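PDB 6Y0R: chitooligosaccharide oxidase from Gibberella zeae, which oxidises the C1 hydroxyl of chitooligosaccharides to the corresponding lactones, using bicovalently bound FAD and reducing molecular oxygen to hydrogen peroxide. Local coordinates for residues A[267-273]-A[372-378]; A[238-242]-A[275-279]; A[406-410]-A[424-429]; A[344-349]-A[432-436]. All coordinates share one frame; numbering follows the deposited sequence.

Contact 1 (A[267-273]-A[372-378]); sequences MQMGVSK and WWLQMDI
Val271 and Leu374 run side by side and point the same way from two antiparallel strands of the seven-stranded sheet, with Val271 CG2 3.7 Å from Leu374 CD1. The next pair on this face, Met269 and Met376, meets at the root of its side chains, CB to CB 4.2 Å, while the sulfur end of Met269 turns away. Phe254 of helix 247-260 packs against both methionines, and Val361 and Phe357 of helix 351-367 against Val271 and Leu374 respectively. Reciprocal backbone bonds hold the register, the shortest being Met376 N to Met269 O at 2.7 Å. Where strand 267-272 ends, the indole of Trp372 leans against it: CA of Ser272 sits over the six-membered ring, 25° off its normal, in a CH-pi contact. Lys273 crosses the same indole obliquely, its CG 3.5 Å from Trp372 NE1, which is hydrogen-bonded to Gly365 O. Water 1 links Lys273 N with Trp372 O just beyond the strand pairing. On the other face, Gln268 and Asp377 also point the same way, their amide and carboxylate planes 45° apart. The first torsion of Gln268 (chi1 64°) sets CG between backbone N and carbonyl carbon, and the extended chain then carries the amide alongside the carboxylate. Gln268 OE1 approaches Asp377 OD1 to 2.8 Å, although both are acceptors, while Gln268 NE2 is hydrogen-bonded to Asp279 OD2. The Val271-Leu374 face is apolar under the helices; the other gathers most of the polar groups, beside Trp373, with the side chain of Gln375 about 7 Å from FAD.

Contact 2 (A[238-242]-A[275-279]); sequences IGLNW and GYSVD
Ile238 and Val278 face each other as an antiparallel hydrogen-bonded pair, Ile238 N to Val278 O and Val278 N to Ile238 O both spanning 2.9 Å, and Gly239 and Ser277 follow as the non-hydrogen-bonded pair. This is the joint between strands 233-239 and 275-283 in the seven-stranded antiparallel sheet; in the chain, helix 247-260 and strand 265-272 come between them. A weak bond of 3.5 Å runs from Leu240 N to Tyr276 O. On the face toward helix 247-260, Ile238 and Val278 lie alongside each other, CB to CB 3.9 Å, and Phe254 of that helix touches Val278. Leu240 crosses Tyr276 at about a right angle: its CB presses on Tyr276 O at 3.3 Å, and CD1 reaches on to Tyr276 CB. The same CD1 rests on one face of the Trp242 indole, near its rim. Trp242 places CE3 over one face of the Tyr276 ring, 3.7 Å from Tyr276 CG. The two ring planes are inclined at 50°, an oblique meeting. Trp242 reaches this place with CG anti to its carbonyl carbon (chi1 -73°), and Phe300 packs edge-to-face with it. Water 2 joins the two segments: it accepts from Trp242 N and gives a weak bond to Leu240 O, lies in the plane of the Tyr276 ring at its edge, and accepts from Tyr276 N at 2.9 Å.

Contact 3 (A[406-410]-A[424-429]); sequences QFYDS and LIKGLR
Leu424 opens the contact from the helix side, bringing CD2 to 4.3 Å from Asp409 OD2, a carboxylate oxygen whose hydrogen bond goes to Tyr417 OH. One residue on, Ile425 is the wedge between the strand's two inward side chains. Its CG1 meets Asp409 CB at 4.0 Å, and its CG2 meets Phe407 CB at 3.9 Å. CG1 stands anti to the carbonyl carbon (chi1 -69°), and the chain continues to CD1, which ends against the strand backbone, 4.0 Å from Tyr408 O. Leu428, a helical turn later, runs past the phenyl ring at an angle and touches it with CB, 4.2 Å from Phe407 CD1; Phe360 and Val361 of helix 351-367 also pack on this leucine. Arg429 closes the series over one face of Phe407: its CB makes an off-centre CH-pi contact, 3.7 Å from Phe407 CE2, and its CA also lies there. The guanidinium is carried beyond the ring, its plane 65° from the phenyl, toward a long and weak ion pair with Asp449. Helix and strand axes run antiparallel, 8.9 Å apart. Tyr408 points away from the helix, and its side chain lies about 6 Å from FAD. This is the layered alpha/beta build of the substrate domain in this oxidase family, with helices packed on one face of the antiparallel sheet and the flavin beyond the other.

Contact 4 (A[344-349]-A[432-436]); sequences LAAPAL and ISSSL
Leu344 reaches from its strand toward the C-terminal part of helix 420-433 and divides its two methyls between neighbouring residues. CD2 lies 3.7 Å from Ile432 CG2, the two side chains passing at a slant, while CD1 touches Ser433 CB at 4.1 Å. CG anti to the backbone N (chi1 174°) carries both methyls to the helix residues. Ala346, two residues on and on the same side, offers just its CB, 4.3 Å from Leu436 CD1. That methyl also meets Pro347 at CD, 4.2 Å away. Strand 338-346, which stops here, is the outermost on this flank of the seven-stranded antiparallel sheet, and helix 420-433 is one of the helices laid on its face. A type I beta turn runs from Ser433 to Leu436, closed by a bond from Leu436 N to Ser433 O of 3.0 Å, and this reversal brings Leu436 back toward the sheet. After the proline, Leu349 enters at about a right angle to both Ile432 and Leu436. Both its methyls, CD1 and CD2, touch Ile432 CG2 at 3.8 Å, and so the one isoleucine methyl is held between Leu344 and Leu349. CD2 of Leu349 also meets Leu436 CD2, again at 3.8 Å. Phe354 of helix 351-367 packs against Leu349, and Phe357 of the same helix against Ile432.

How the contacts relate
All four contacts reach one antiparallel sheet, whose strand order carries contact 2 into contact 1, then into contacts 3 and 4. Contacts 1 and 2 meet across the neighbouring strands 265-272 and 275-283, tied by Gln268 NE2 to Asp279 OD2 at 2.7 Å. Contact 1 joins contact 3 through Trp373 N to Tyr408 O, 2.9 Å. Contacts 3 and 4 use successive parts of helix 420-433 and meet where Phe407 CE2 lies 3.9 Å from Leu344 CB. Contacts 2 and 4, their centres about 22 Å apart, do not touch. Contacts 1 and 3 approach FAD through Gln375 and Tyr408, whose side chains come within about 7 and 6 Å.

Contact 1 (A[267-273]-A[372-378])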
loop_
_atom_site.group_PDB
_atom_site.type_symbol
_atom_site.label_atom_id
_atom_site.label_comp_id
_atom_site.label_asym_id
_atom_site.label_seq_id
_atom_site.Cartn_x
_atom_site.Cartn_y
_atom_site.Cartn_z
ATOM N N MET A 267 8.929 -7.143 -11.339
ATOM C CA MET A 267 10.103 -6.278 -11.333
ATOM C C MET A 267 9.711 -4.832 -11.561
ATOM O O MET A 267 8.541 -4.541 -11.953
ATOM C CB MET A 267 11.135 -6.704 -12.380
ATOM C CG MET A 267 10.705 -6.582 -13.781
ATOM S SD MET A 267 12.124 -7.248 -14.787
ATOM C CE MET A 267 13.514 -6.618 -13.878
ATOM N N GLN A 268 10.678 -3.987 -11.282
ATOM C CA GLN A 268 10.480 -2.531 -11.316
ATOM C C GLN A 268 11.748 -1.820 -11.794
ATOM O O GLN A 268 12.852 -2.342 -11.633
ATOM C CB GLN A 268 10.024 -2.075 -9.931
ATOM C CG GLN A 268 11.071 -2.316 -8.880
ATOM C CD GLN A 268 10.595 -2.013 -7.474
ATOM O OE1 GLN A 268 9.503 -1.483 -7.243
ATOM N NE2 GLN A 268 11.399 -2.454 -6.512
ATOM N N MET A 269 11.544 -0.604 -12.274
ATOM C CA MET A 269 12.611 0.293 -12.684
ATOM C C MET A 269 12.714 1.398 -11.635
ATOM O O MET A 269 11.693 2.085 -11.401
ATOM C CB MET A 269 12.327 0.887 -14.055
ATOM C CG MET A 269 13.435 1.806 -14.522
ATOM S SD MET A 269 14.926 0.981 -15.083
ATOM C CE MET A 269 14.317 0.023 -16.465
ATOM N N GLY A 270 13.880 1.557 -11.013
ATOM C CA GLY A 270 14.115 2.689 -10.107
ATOM C C GLY A 270 14.812 3.821 -10.851
ATOM O O GLY A 270 15.645 3.533 -11.758
ATOM N N VAL A 271 14.452 5.084 -10.577
ATOM C CA VAL A 271 15.034 6.257 -11.281
ATOM C C VAL A 271 15.312 7.302 -10.215
ATOM O O VAL A 271 14.438 7.530 -9.379
ATOM C CB VAL A 271 14.118 6.802 -12.381
ATOM C CG1 VAL A 271 14.847 7.882 -13.162
ATOM C CG2 VAL A 271 13.584 5.700 -13.332
ATOM N N SER A 272 16.480 7.915 -10.244
ATOM C CA SER A 272 16.790 9.097 -9.407
ATOM C C SER A 272 17.832 9.910 -10.165
ATOM O O SER A 272 18.121 9.573 -11.315
ATOM C CB SER A 272 17.318 8.680 -8.088
ATOM O OG SER A 272 18.620 8.108 -8.223
ATOM N N LYS A 273 18.344 10.977 -9.552
ATOM C CA LYS A 273 19.459 11.712 -10.170
ATOM C C LYS A 273 20.661 10.791 -10.408
ATOM O O LYS A 273 21.442 11.144 -11.295
ATOM C CB LYS A 273 19.834 12.885 -9.280
ATOM C CG LYS A 273 18.872 14.032 -9.426
ATOM C CD LYS A 273 19.272 15.190 -8.555
ATOM C CE LYS A 273 19.098 14.935 -7.084
ATOM N NZ LYS A 273 19.434 16.162 -6.309
ATOM N N TRP A 372 14.905 13.280 -4.742
ATOM C CA TRP A 372 13.684 12.638 -5.285
ATOM C C TRP A 372 14.038 11.247 -5.816
ATOM O O TRP A 372 15.187 10.979 -6.131
ATOM C CB TRP A 372 13.036 13.513 -6.347
ATOM C CG TRP A 372 13.879 13.705 -7.560
ATOM C CD1 TRP A 372 14.746 14.732 -7.801
ATOM C CD2 TRP A 372 13.947 12.850 -8.714
ATOM N NE1 TRP A 372 15.386 14.541 -9.001
ATOM C CE2 TRP A 372 14.905 13.397 -9.586
ATOM C CE3 TRP A 372 13.342 11.643 -9.069
ATOM C CZ2 TRP A 372 15.235 12.809 -10.807
ATOM C CZ3 TRP A 372 13.662 11.069 -10.279
ATOM C CH2 TRP A 372 14.613 11.622 -11.125
ATOM N N TRP A 373 13.057 10.352 -5.889
ATOM C CA TRP A 373 13.267 9.074 -6.623
ATOM C C TRP A 373 11.906 8.596 -7.101
ATOM O O TRP A 373 10.867 9.099 -6.631
ATOM C CB TRP A 373 13.943 7.978 -5.804
ATOM C CG TRP A 373 13.314 7.660 -4.490
ATOM C CD1 TRP A 373 13.669 8.178 -3.286
ATOM C CD2 TRP A 373 12.250 6.722 -4.224
ATOM N NE1 TRP A 373 12.903 7.639 -2.291
ATOM C CE2 TRP A 373 12.010 6.754 -2.839
ATOM C CE3 TRP A 373 11.413 5.952 -5.023
ATOM C CZ2 TRP A 373 11.038 5.971 -2.218
ATOM C CZ3 TRP A 373 10.416 5.201 -4.421
ATOM C CH2 TRP A 373 10.221 5.230 -3.033
ATOM N N LEU A 374 11.894 7.636 -8.016
ATOM C CA LEU A 374 10.609 7.054 -8.451
ATOM C C LEU A 374 10.851 5.596 -8.791
ATOM O O LEU A 374 12.002 5.195 -8.971
ATOM C CB LEU A 374 9.999 7.833 -9.605
ATOM C CG LEU A 374 10.800 7.821 -10.898
ATOM C CD1 LEU A 374 10.377 6.656 -11.783
ATOM C CD2 LEU A 374 10.617 9.145 -11.626
ATOM N N GLN A 375 9.766 4.838 -8.762
ATOM C CA GLN A 375 9.775 3.440 -9.213
ATOM C C GLN A 375 8.720 3.320 -10.296
ATOM O O GLN A 375 7.655 3.974 -10.232
ATOM C CB GLN A 375 9.500 2.436 -8.092
ATOM C CG GLN A 375 10.452 2.471 -6.926
ATOM C CD GLN A 375 9.780 1.813 -5.738
ATOM O OE1 GLN A 375 8.571 1.953 -5.510
ATOM N NE2 GLN A 375 10.559 1.058 -4.992
ATOM N N MET A 376 9.037 2.546 -11.310
ATOM C CA MET A 376 8.057 2.127 -12.326
ATOM C C MET A 376 7.895 0.604 -12.267
ATOM O O MET A 376 8.827 -0.108 -12.638
ATOM C CB MET A 376 8.494 2.536 -13.727
ATOM C CG MET A 376 7.453 2.205 -14.732
ATOM S SD MET A 376 7.870 2.786 -16.351
ATOM C CE MET A 376 9.106 1.599 -16.800
ATOM N N ASP A 377 6.770 0.144 -11.736
ATOM C CA ASP A 377 6.514 -1.285 -11.473
ATOM C C ASP A 377 5.698 -1.838 -12.640
ATOM O O ASP A 377 4.723 -1.204 -13.015
ATOM C CB ASP A 377 5.755 -1.475 -10.165
ATOM C CG ASP A 377 6.312 -0.771 -8.929
ATOM O OD1 ASP A 377 7.505 -0.509 -8.894
ATOM O OD2 ASP A 377 5.491 -0.440 -8.016
ATOM N N ILE A 378 6.018 -3.044 -13.121
ATOM C CA ILE A 378 5.114 -3.739 -14.082
ATOM C C ILE A 378 4.074 -4.477 -13.247
ATOM O O ILE A 378 4.454 -5.429 -12.503
ATOM C CB ILE A 378 5.908 -4.691 -15.014
ATOM C CG1 ILE A 378 6.970 -3.918 -15.784
ATOM C CG2 ILE A 378 4.909 -5.379 -15.927
ATOM C CD1 ILE A 378 8.179 -4.732 -16.187
HETATM O O HOH W 1 17.465 12.108 -7.068
#

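Contact 2 (A[238-242]-A[275-279])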
loop_
_atom_site.group_PDB
_atom_site.type_symbol
_atom_site.label_atom_id
_atom_site.label_comp_id
_atom_site.label_asym_id
_atom_site.label_seq_id
_atom_site.Cartn_x
_atom_site.Cartn_y
_atom_site.Cartn_z
ATOM N N ILE A 238 19.698 -5.101 -12.166
ATOM C CA ILE A 238 20.403 -4.741 -13.422
ATOM C C ILE A 238 20.791 -3.278 -13.318
ATOM O O ILE A 238 19.906 -2.407 -13.327
ATOM C CB ILE A 238 19.575 -5.003 -14.684
ATOM C CG1 ILE A 238 18.906 -6.374 -14.677
ATOM C CG2 ILE A 238 20.478 -4.858 -15.885
ATOM C CD1 ILE A 238 18.032 -6.641 -15.857
ATOM N N GLY A 239 22.104 -3.035 -13.240
ATOM C CA GLY A 239 22.666 -1.688 -13.226
ATOM C C GLY A 239 22.684 -1.162 -14.638
ATOM O O GLY A 239 22.983 -1.927 -15.550
ATOM N N LEU A 240 22.312 0.089 -14.804
ATOM C CA LEU A 240 22.181 0.709 -16.134
ATOM C C LEU A 240 22.995 1.997 -16.167
ATOM O O LEU A 240 23.132 2.639 -15.129
ATOM C CB LEU A 240 20.713 0.989 -16.467
ATOM C CG LEU A 240 19.812 -0.237 -16.641
ATOM C CD1 LEU A 240 18.363 0.186 -16.822
ATOM C CD2 LEU A 240 20.278 -1.085 -17.814
ATOM N N ASN A 241 23.456 2.357 -17.366
ATOM C CA ASN A 241 24.167 3.624 -17.626
ATOM C C ASN A 241 23.432 4.297 -18.778
ATOM O O ASN A 241 23.936 4.310 -19.914
ATOM C CB ASN A 241 25.643 3.321 -17.881
ATOM C CG ASN A 241 26.472 4.568 -18.071
ATOM O OD1 ASN A 241 26.161 5.627 -17.534
ATOM N ND2 ASN A 241 27.520 4.444 -18.872
ATOM N N TRP A 242 22.260 4.827 -18.486
ATOM C CA TRP A 242 21.374 5.467 -19.468
ATOM C C TRP A 242 21.517 6.977 -19.405
ATOM O O TRP A 242 21.860 7.516 -18.343
ATOM C CB TRP A 242 19.926 5.021 -19.234
ATOM C CG TRP A 242 19.657 3.605 -19.644
ATOM C CD1 TRP A 242 20.469 2.744 -20.328
ATOM C CD2 TRP A 242 18.412 2.914 -19.457
ATOM N NE1 TRP A 242 19.848 1.529 -20.508
ATOM C CE2 TRP A 242 18.564 1.614 -20.010
ATOM C CE3 TRP A 242 17.189 3.260 -18.881
ATOM C CZ2 TRP A 242 17.540 0.671 -19.971
ATOM C CZ3 TRP A 242 16.176 2.321 -18.853
ATOM C CH2 TRP A 242 16.340 1.056 -19.410
ATOM N N GLY A 275 20.596 7.911 -11.742
ATOM C CA GLY A 275 20.340 7.122 -12.961
ATOM C C GLY A 275 19.273 6.057 -12.760
ATOM O O GLY A 275 18.334 6.250 -11.957
ATOM N N TYR A 276 19.376 4.969 -13.500
ATOM C CA TYR A 276 18.285 3.984 -13.718
ATOM C C TYR A 276 18.764 2.608 -13.237
ATOM O O TYR A 276 19.948 2.283 -13.477
ATOM C CB TYR A 276 17.914 3.928 -15.202
ATOM C CG TYR A 276 17.357 5.205 -15.789
ATOM C CD1 TYR A 276 18.191 6.271 -16.119
ATOM C CD2 TYR A 276 16.005 5.341 -16.062
ATOM C CE1 TYR A 276 17.683 7.429 -16.688
ATOM C CE2 TYR A 276 15.480 6.516 -16.598
ATOM C CZ TYR A 276 16.331 7.555 -16.935
ATOM O OH TYR A 276 15.849 8.717 -17.490
ATOM N N SER A 277 17.902 1.768 -12.646
ATOM C CA SER A 277 18.287 0.410 -12.222
ATOM C C SER A 277 17.044 -0.460 -12.189
ATOM O O SER A 277 16.003 0.039 -11.770
ATOM C CB SER A 277 18.963 0.417 -10.869
ATOM O OG SER A 277 19.411 -0.892 -10.552
ATOM N N VAL A 278 17.170 -1.712 -12.604
ATOM C CA VAL A 278 16.078 -2.701 -12.514
ATOM C C VAL A 278 16.253 -3.499 -11.225
ATOM O O VAL A 278 17.398 -3.868 -10.881
ATOM C CB VAL A 278 16.045 -3.607 -13.746
ATOM C CG1 VAL A 278 15.049 -4.720 -13.547
ATOM C CG2 VAL A 278 15.768 -2.825 -15.008
ATOM N N ASP A 279 15.165 -3.745 -10.490
ATOM C CA ASP A 279 15.216 -4.746 -9.392
ATOM C C ASP A 279 13.951 -5.581 -9.435
ATOM O O ASP A 279 12.898 -5.104 -9.861
ATOM C CB ASP A 279 15.455 -4.154 -8.015
ATOM C CG ASP A 279 14.267 -3.449 -7.499
ATOM O OD1 ASP A 279 14.129 -2.254 -7.861
ATOM O OD2 ASP A 279 13.499 -4.110 -6.710
HETATM O O HOH W 2 21.509 4.931 -15.489
#

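Contact 3 (A[406-410]-A[424-429])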
loop_
_atom_site.group_PDB
_atom_site.type_symbol
_atom_site.label_atom_id
_atom_site.label_comp_id
_atom_site.label_asym_id
_atom_site.label_seq_id
_atom_site.Cartn_x
_atom_site.Cartn_y
_atom_site.Cartn_z
ATOM N N GLN A 406 5.547 5.064 -8.485
ATOM C CA GLN A 406 5.622 5.728 -7.181
ATOM C C GLN A 406 6.623 6.889 -7.282
ATOM O O GLN A 406 7.716 6.656 -7.763
ATOM C CB GLN A 406 6.009 4.749 -6.086
ATOM C CG GLN A 406 6.145 5.487 -4.779
ATOM C CD GLN A 406 6.468 4.593 -3.615
ATOM O OE1 GLN A 406 6.949 3.441 -3.734
ATOM N NE2 GLN A 406 6.209 5.131 -2.454
ATOM N N PHE A 407 6.229 8.090 -6.882
ATOM C CA PHE A 407 7.115 9.285 -6.913
ATOM C C PHE A 407 7.320 9.756 -5.478
ATOM O O PHE A 407 6.339 9.845 -4.756
ATOM C CB PHE A 407 6.501 10.420 -7.733
ATOM C CG PHE A 407 5.967 10.032 -9.090
ATOM C CD1 PHE A 407 6.829 9.900 -10.169
ATOM C CD2 PHE A 407 4.628 9.711 -9.268
ATOM C CE1 PHE A 407 6.355 9.560 -11.427
ATOM C CE2 PHE A 407 4.148 9.387 -10.539
ATOM C CZ PHE A 407 5.022 9.272 -11.596
ATOM N N TYR A 408 8.560 10.008 -5.085
ATOM C CA TYR A 408 8.914 10.243 -3.663
ATOM C C TYR A 408 9.940 11.369 -3.562
ATOM O O TYR A 408 10.864 11.418 -4.393
ATOM C CB TYR A 408 9.429 8.944 -3.070
ATOM C CG TYR A 408 9.327 8.738 -1.589
ATOM C CD1 TYR A 408 10.314 9.213 -0.744
ATOM C CD2 TYR A 408 8.335 7.925 -1.058
ATOM C CE1 TYR A 408 10.308 8.942 0.623
ATOM C CE2 TYR A 408 8.299 7.666 0.306
ATOM C CZ TYR A 408 9.292 8.151 1.144
ATOM O OH TYR A 408 9.229 7.846 2.471
ATOM N N ASP A 409 9.749 12.245 -2.573
ATOM C CA ASP A 409 10.714 13.336 -2.281
ATOM C C ASP A 409 10.823 13.451 -0.771
ATOM O O ASP A 409 9.795 13.642 -0.127
ATOM C CB ASP A 409 10.263 14.614 -2.938
ATOM C CG ASP A 409 11.253 15.764 -2.756
ATOM O OD1 ASP A 409 12.458 15.486 -2.607
ATOM O OD2 ASP A 409 10.802 16.880 -2.894
ATOM N N SER A 410 12.045 13.380 -0.251
ATOM C CA SER A 410 12.337 13.272 1.192
ATOM C C SER A 410 13.279 14.408 1.607
ATOM O O SER A 410 14.142 14.769 0.814
ATOM C CB SER A 410 12.997 11.943 1.454
ATOM O OG SER A 410 13.210 11.792 2.817
ATOM N N LEU A 424 7.707 19.800 -8.140
ATOM C CA LEU A 424 8.689 18.860 -8.732
ATOM C C LEU A 424 7.946 17.543 -8.982
ATOM O O LEU A 424 8.037 16.972 -10.103
ATOM C CB LEU A 424 9.828 18.612 -7.750
ATOM C CG LEU A 424 10.785 17.478 -8.134
ATOM C CD1 LEU A 424 11.477 17.780 -9.437
ATOM C CD2 LEU A 424 11.793 17.222 -7.030
ATOM N N ILE A 425 7.272 17.038 -7.942
ATOM C CA ILE A 425 6.618 15.693 -8.054
ATOM C C ILE A 425 5.433 15.760 -9.023
ATOM O O ILE A 425 5.205 14.791 -9.811
ATOM C CB ILE A 425 6.237 15.196 -6.652
ATOM C CG1 ILE A 425 7.462 14.862 -5.805
ATOM C CG2 ILE A 425 5.278 14.006 -6.703
ATOM C CD1 ILE A 425 8.340 13.786 -6.380
ATOM N N LYS A 426 4.623 16.815 -8.966
ATOM C CA LYS A 426 3.535 17.013 -9.942
ATOM C C LYS A 426 4.105 16.997 -11.363
ATOM O O LYS A 426 3.508 16.412 -12.263
ATOM C CB LYS A 426 2.805 18.324 -9.672
ATOM C CG LYS A 426 1.605 18.548 -10.574
ATOM C CD LYS A 426 0.753 19.736 -10.170
ATOM C CE LYS A 426 1.547 21.024 -10.141
ATOM N NZ LYS A 426 1.396 21.819 -11.384
ATOM N N GLY A 427 5.237 17.662 -11.573
ATOM C CA GLY A 427 5.817 17.764 -12.924
ATOM C C GLY A 427 6.306 16.395 -13.394
ATOM O O GLY A 427 6.039 16.058 -14.564
ATOM N N LEU A 428 6.942 15.635 -12.511
ATOM C CA LEU A 428 7.403 14.244 -12.818
ATOM C C LEU A 428 6.203 13.417 -13.274
ATOM O O LEU A 428 6.245 12.732 -14.330
ATOM C CB LEU A 428 8.025 13.624 -11.568
ATOM C CG LEU A 428 9.535 13.581 -11.446
ATOM C CD1 LEU A 428 9.860 12.943 -10.097
ATOM C CD2 LEU A 428 10.171 12.802 -12.608
ATOM N N ARG A 429 5.126 13.445 -12.493
ATOM C CA ARG A 429 3.945 12.628 -12.816
ATOM C C ARG A 429 3.291 13.124 -14.110
ATOM O O ARG A 429 2.938 12.323 -14.981
ATOM C CB ARG A 429 2.960 12.679 -11.647
ATOM C CG ARG A 429 1.714 11.865 -11.931
ATOM C CD ARG A 429 0.776 11.852 -10.754
ATOM N NE ARG A 429 -0.060 13.034 -10.819
ATOM C CZ ARG A 429 0.106 14.121 -10.137
ATOM N NH1 ARG A 429 -0.755 15.133 -10.277
ATOM N NH2 ARG A 429 1.126 14.193 -9.286
#

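Contact 4 (A[344-349]-A[432-436])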
loop_
_atom_site.group_PDB
_atom_site.type_symbol
_atom_site.label_atom_id
_atom_site.label_comp_id
_atom_site.label_asym_id
_atom_site.label_seq_id
_atom_site.Cartn_x
_atom_site.Cartn_y
_atom_site.Cartn_z
ATOM N N LEU A 344 1.047 6.943 -9.948
ATOM C CA LEU A 344 0.311 6.906 -11.220
ATOM C C LEU A 344 0.059 5.445 -11.572
ATOM O O LEU A 344 1.034 4.723 -11.741
ATOM C CB LEU A 344 1.162 7.617 -12.280
ATOM C CG LEU A 344 0.629 7.547 -13.707
ATOM C CD1 LEU A 344 -0.752 8.172 -13.792
ATOM C CD2 LEU A 344 1.635 8.246 -14.617
ATOM N N ALA A 345 -1.211 5.096 -11.761
ATOM C CA ALA A 345 -1.608 3.821 -12.375
ATOM C C ALA A 345 -1.865 4.088 -13.856
ATOM O O ALA A 345 -2.761 4.885 -14.160
ATOM C CB ALA A 345 -2.814 3.288 -11.686
ATOM N N ALA A 346 -1.037 3.529 -14.731
ATOM C CA ALA A 346 -1.030 3.955 -16.147
ATOM C C ALA A 346 -1.189 2.745 -17.060
ATOM O O ALA A 346 -0.699 1.658 -16.782
ATOM C CB ALA A 346 0.225 4.691 -16.459
ATOM N N PRO A 347 -1.862 2.935 -18.196
ATOM C CA PRO A 347 -1.822 1.932 -19.259
ATOM C C PRO A 347 -0.423 1.922 -19.889
ATOM O O PRO A 347 0.401 2.798 -19.626
ATOM C CB PRO A 347 -2.883 2.454 -20.232
ATOM C CG PRO A 347 -2.813 3.937 -20.061
ATOM C CD PRO A 347 -2.607 4.147 -18.569
ATOM N N ALA A 348 -0.179 0.975 -20.788
ATOM C CA ALA A 348 1.070 0.981 -21.579
ATOM C C ALA A 348 1.272 2.351 -22.207
ATOM O O ALA A 348 0.295 2.927 -22.782
ATOM C CB ALA A 348 1.032 -0.077 -22.644
ATOM N N LEU A 349 2.496 2.808 -22.239
ATOM C CA LEU A 349 2.886 4.128 -22.770
ATOM C C LEU A 349 3.543 3.970 -24.137
ATOM O O LEU A 349 4.132 2.924 -24.416
ATOM C CB LEU A 349 3.843 4.777 -21.782
ATOM C CG LEU A 349 3.296 4.924 -20.355
ATOM C CD1 LEU A 349 4.336 5.528 -19.461
ATOM C CD2 LEU A 349 2.039 5.755 -20.334
ATOM N N ILE A 432 4.122 12.308 -17.768
ATOM C CA ILE A 432 3.385 11.153 -18.340
ATOM C C ILE A 432 1.888 11.452 -18.413
ATOM O O ILE A 432 1.300 11.298 -19.488
ATOM C CB ILE A 432 3.680 9.881 -17.526
ATOM C CG1 ILE A 432 5.181 9.593 -17.499
ATOM C CG2 ILE A 432 2.862 8.729 -18.082
ATOM C CD1 ILE A 432 5.567 8.497 -16.587
ATOM N N SER A 433 1.229 11.827 -17.316
ATOM C CA SER A 433 -0.236 11.688 -17.232
ATOM C C SER A 433 -0.915 12.728 -18.133
ATOM O O SER A 433 -2.005 12.435 -18.592
ATOM C CB SER A 433 -0.760 11.747 -15.815
ATOM O OG SER A 433 -0.418 12.981 -15.205
ATOM N N SER A 434 -0.264 13.856 -18.421
ATOM C CA SER A 434 -0.941 14.937 -19.187
ATOM C C SER A 434 -1.137 14.499 -20.647
ATOM O O SER A 434 -1.949 15.117 -21.361
ATOM C CB SER A 434 -0.229 16.252 -19.039
ATOM O OG SER A 434 1.050 16.194 -19.634
ATOM N N SER A 435 -0.477 13.432 -21.091
ATOM C CA SER A 435 -0.614 12.905 -22.461
ATOM C C SER A 435 -1.582 11.728 -22.514
ATOM O O SER A 435 -1.790 11.233 -23.625
ATOM C CB SER A 435 0.726 12.522 -23.008
ATOM O OG SER A 435 1.115 11.274 -22.478
ATOM N N LEU A 436 -2.145 11.264 -21.390
ATOM C CA LEU A 436 -3.017 10.054 -21.359
ATOM C C LEU A 436 -4.498 10.399 -21.565
ATOM O O LEU A 436 -4.909 11.475 -21.120
ATOM C CB LEU A 436 -2.842 9.377 -20.007
ATOM C CG LEU A 436 -1.460 8.794 -19.751
ATOM C CD1 LEU A 436 -1.411 8.132 -18.378
ATOM C CD2 LEU A 436 -1.060 7.821 -20.855
#